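Local coordinates for uncharacterized protein (Bacillus subtilis, PDB 5DQV) that hydrolyses nucleotides to release pyrophosphate in a metal-dependent reaction, using an HD domain, at residues 78-86 and 96-104. Sequence-based numbering, arbitrary orientation. Where two conformers were deposited one is given.
Sequences SVSEVYNQL and ADRVIHIIT
Tyr83 turns the CD1 and CE1 atoms of its ring to helix 96-104: CG1 of Ile100 sits at the ring edge near its plane, 4.0 Å from Tyr83 CD1, while Ala96 CB and Asp97 OD1 come in obliquely. Asp97 OD1 lies 3.5 Å from Tyr83 CE1, with carboxylate and ring planes 25° apart; the other oxygen of Asp97 forms a salt bridge with Lys93. Another edge of the ring has Asn84 OD1 in its plane. Tyr83 leans across because CG is anti to the backbone N (chi1 177°). Beside it, Ile100 makes contact with three residues of helix 79-86. Its CG2 meets Val79 CG1 at 3.6 Å, and its CD1 reaches Val82 CG1 and the backbone of Tyr83. Val82 CG1 also touches Ile103 CD1, and further along Leu86 CD1 rests 3.9 Å from Val99 CG1. At the other end Thr104 turns its methyl to Val79, CG2 to CG2 3.6 Å, while Thr104 OG1 donates a hydrogen bond to Ile100 O at 2.8 Å. Ser78 and Glu81 start helix 79-86 with a capping box: Ser78 OG accepts from Glu81 N, and Glu81 OE1 from Ser78 N. The two segment axes run nearly antiparallel (152°) and approach to 10.0 Å, joined by apolar packing. This is a helical hairpin of the all-helical HD domain, with the side chain of Ile103 about 10 Å from the nickel of the His35, His64, Asp65 and Asp130 site.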
loop_
_atom_site.group_PDB
_atom_site.type_symbol
_atom_site.label_atom_id
_atom_site.label_comp_id
_atom_site.label_asym_id
_atom_site.label_seq_id
_atom_site.Cartn_x
_atom_site.Cartn_y
_atom_site.Cartn_z
ATOM N N SER A 78 27.534 1.427 -12.117
ATOM C CA SER A 78 27.748 1.174 -13.516
ATOM C C SER A 78 27.936 -0.314 -13.686
ATOM O O SER A 78 28.250 -1.071 -12.723
ATOM C CB SER A 78 28.979 1.909 -14.008
ATOM O OG SER A 78 30.133 1.306 -13.491
ATOM N N VAL A 79 27.804 -0.754 -14.915
ATOM C CA VAL A 79 27.973 -2.159 -15.219
ATOM C C VAL A 79 29.403 -2.591 -14.921
ATOM O O VAL A 79 29.641 -3.683 -14.341
ATOM C CB VAL A 79 27.582 -2.472 -16.685
ATOM C CG1 VAL A 79 28.048 -3.883 -17.109
ATOM C CG2 VAL A 79 26.061 -2.286 -16.870
ATOM N N SER A 80 30.372 -1.745 -15.264
ATOM C CA SER A 80 31.783 -2.089 -14.959
ATOM C C SER A 80 32.025 -2.240 -13.462
ATOM O O SER A 80 32.806 -3.097 -13.045
ATOM C CB SER A 80 32.799 -1.152 -15.640
ATOM O OG SER A 80 32.942 0.066 -14.962
ATOM N N GLU A 81 31.343 -1.463 -12.634
ATOM C CA GLU A 81 31.534 -1.580 -11.190
ATOM C C GLU A 81 31.029 -2.914 -10.694
ATOM O O GLU A 81 31.667 -3.531 -9.852
ATOM C CB GLU A 81 30.827 -0.413 -10.440
ATOM C CG GLU A 81 31.674 0.878 -10.461
ATOM C CD GLU A 81 30.888 2.170 -10.201
ATOM O OE1 GLU A 81 29.650 2.184 -10.200
ATOM O OE2 GLU A 81 31.533 3.197 -10.089
ATOM N N VAL A 82 29.868 -3.350 -11.204
ATOM C CA VAL A 82 29.324 -4.647 -10.846
ATOM C C VAL A 82 30.251 -5.774 -11.304
ATOM O O VAL A 82 30.579 -6.641 -10.536
ATOM C CB VAL A 82 27.914 -4.836 -11.433
ATOM C CG1 VAL A 82 27.420 -6.217 -11.164
ATOM C CG2 VAL A 82 26.930 -3.779 -10.828
ATOM N N TYR A 83 30.643 -5.741 -12.568
ATOM C CA TYR A 83 31.562 -6.706 -13.144
ATOM C C TYR A 83 32.868 -6.846 -12.304
ATOM O O TYR A 83 33.248 -7.944 -11.920
ATOM C CB TYR A 83 31.897 -6.336 -14.605
ATOM C CG TYR A 83 32.903 -7.288 -15.220
ATOM C CD1 TYR A 83 32.493 -8.478 -15.819
ATOM C CD2 TYR A 83 34.277 -7.022 -15.164
ATOM C CE1 TYR A 83 33.408 -9.345 -16.389
ATOM C CE2 TYR A 83 35.208 -7.910 -15.711
ATOM C CZ TYR A 83 34.746 -9.064 -16.313
ATOM O OH TYR A 83 35.628 -9.933 -16.840
ATOM N N ASN A 84 33.494 -5.710 -11.993
ATOM C CA ASN A 84 34.790 -5.688 -11.287
ATOM C C ASN A 84 34.708 -6.281 -9.894
ATOM O O ASN A 84 35.635 -6.995 -9.455
ATOM C CB ASN A 84 35.348 -4.268 -11.257
ATOM C CG ASN A 84 35.837 -3.779 -12.634
ATOM O OD1 ASN A 84 36.006 -4.566 -13.543
ATOM N ND2 ASN A 84 36.137 -2.467 -12.745
ATOM N N GLN A 85 33.594 -6.036 -9.203
ATOM C CA GLN A 85 33.436 -6.525 -7.846
ATOM C C GLN A 85 33.226 -8.004 -7.873
ATOM O O GLN A 85 33.781 -8.754 -7.043
ATOM C CB GLN A 85 32.265 -5.813 -7.159
ATOM C CG GLN A 85 32.188 -5.950 -5.653
ATOM C CD GLN A 85 32.986 -4.883 -4.895
ATOM O OE1 GLN A 85 33.893 -4.266 -5.459
ATOM N NE2 GLN A 85 32.691 -4.701 -3.605
ATOM N N LEU A 86 32.386 -8.464 -8.800
ATOM C CA LEU A 86 32.210 -9.928 -8.954
ATOM C C LEU A 86 33.535 -10.646 -9.184
ATOM O O LEU A 86 33.810 -11.697 -8.567
ATOM C CB LEU A 86 31.217 -10.264 -10.099
ATOM C CG LEU A 86 29.779 -9.813 -9.876
ATOM C CD1 LEU A 86 28.961 -10.032 -11.185
ATOM C CD2 LEU A 86 29.207 -10.573 -8.660
ATOM N N ALA A 96 30.885 -14.325 -14.644
ATOM C CA ALA A 96 30.670 -12.910 -14.518
ATOM C C ALA A 96 30.063 -12.288 -15.803
ATOM O O ALA A 96 29.119 -11.495 -15.748
ATOM C CB ALA A 96 31.994 -12.226 -14.098
ATOM N N ASP A 97 30.544 -12.713 -16.965
ATOM C CA ASP A 97 29.985 -12.253 -18.236
ATOM C C ASP A 97 28.489 -12.657 -18.358
ATOM O O ASP A 97 27.653 -11.849 -18.836
ATOM C CB ASP A 97 30.771 -12.881 -19.428
ATOM C CG ASP A 97 32.049 -12.159 -19.750
ATOM O OD1 ASP A 97 32.298 -11.098 -19.171
ATOM O OD2 ASP A 97 32.828 -12.654 -20.601
ATOM N N ARG A 98 28.159 -13.900 -17.950
ATOM C CA ARG A 98 26.787 -14.412 -18.020
ATOM C C ARG A 98 25.877 -13.543 -17.157
ATOM O O ARG A 98 24.767 -13.217 -17.551
ATOM C CB ARG A 98 26.692 -15.879 -17.528
ATOM C CG ARG A 98 27.189 -16.949 -18.485
ATOM C CD ARG A 98 27.205 -18.364 -17.850
ATOM N NE ARG A 98 25.872 -18.966 -17.713
ATOM C CZ ARG A 98 25.622 -20.144 -17.130
ATOM N NH1 ARG A 98 26.611 -20.897 -16.642
ATOM N NH2 ARG A 98 24.368 -20.597 -17.061
ATOM N N VAL A 99 26.355 -13.211 -15.954
ATOM C CA VAL A 99 25.589 -12.416 -15.025
ATOM C C VAL A 99 25.358 -11.017 -15.623
ATOM O O VAL A 99 24.214 -10.546 -15.669
ATOM C CB VAL A 99 26.261 -12.328 -13.666
ATOM C CG1 VAL A 99 25.624 -11.188 -12.838
ATOM C CG2 VAL A 99 26.106 -13.703 -12.964
ATOM N N ILE A 100 26.395 -10.431 -16.225
ATOM C CA ILE A 100 26.271 -9.109 -16.835
ATOM C C ILE A 100 25.268 -9.138 -17.997
ATOM O O ILE A 100 24.406 -8.235 -18.106
ATOM C CB ILE A 100 27.686 -8.550 -17.197
ATOM C CG1 ILE A 100 28.497 -8.247 -15.935
ATOM C CG2 ILE A 100 27.652 -7.314 -18.195
ATOM C CD1 ILE A 100 27.800 -7.340 -14.870
ATOM N N HIS A 101 25.331 -10.171 -18.833
ATOM C CA HIS A 101 24.431 -10.288 -19.965
ATOM C C HIS A 101 22.969 -10.349 -19.498
ATOM O O HIS A 101 22.093 -9.800 -20.144
ATOM C CB HIS A 101 24.779 -11.497 -20.845
ATOM C CG HIS A 101 25.982 -11.301 -21.729
ATOM N ND1 HIS A 101 26.079 -10.278 -22.654
ATOM C CD2 HIS A 101 27.102 -12.049 -21.885
ATOM C CE1 HIS A 101 27.227 -10.379 -23.304
ATOM N NE2 HIS A 101 27.869 -11.443 -22.852
ATOM N N ILE A 102 22.713 -10.998 -18.357
ATOM C CA ILE A 102 21.358 -11.049 -17.808
ATOM C C ILE A 102 20.916 -9.650 -17.397
ATOM O O ILE A 102 19.874 -9.161 -17.860
ATOM C CB ILE A 102 21.249 -12.001 -16.574
ATOM C CG1 ILE A 102 21.441 -13.457 -17.007
ATOM C CG2 ILE A 102 19.847 -11.841 -15.888
ATOM C CD1 ILE A 102 21.617 -14.468 -15.811
ATOM N N ILE A 103 21.694 -8.995 -16.540
ATOM C CA ILE A 103 21.171 -7.766 -15.912
ATOM C C ILE A 103 21.074 -6.578 -16.853
ATOM O O ILE A 103 20.256 -5.698 -16.629
ATOM C CB ILE A 103 21.921 -7.428 -14.606
ATOM C CG1 ILE A 103 23.366 -7.025 -14.885
ATOM C CG2 ILE A 103 21.874 -8.665 -13.709
ATOM C CD1 ILE A 103 24.201 -6.710 -13.631
ATOM N N THR A 104 21.845 -6.578 -17.934
ATOM C CA THR A 104 21.823 -5.476 -18.897
ATOM C C THR A 104 20.700 -5.673 -19.883
ATOM O O THR A 104 20.121 -4.693 -20.372
ATOM C CB THR A 104 23.149 -5.342 -19.650
ATOM O OG1 THR A 104 23.499 -6.590 -20.249
ATOM C CG2 THR A 104 24.284 -4.883 -18.671
#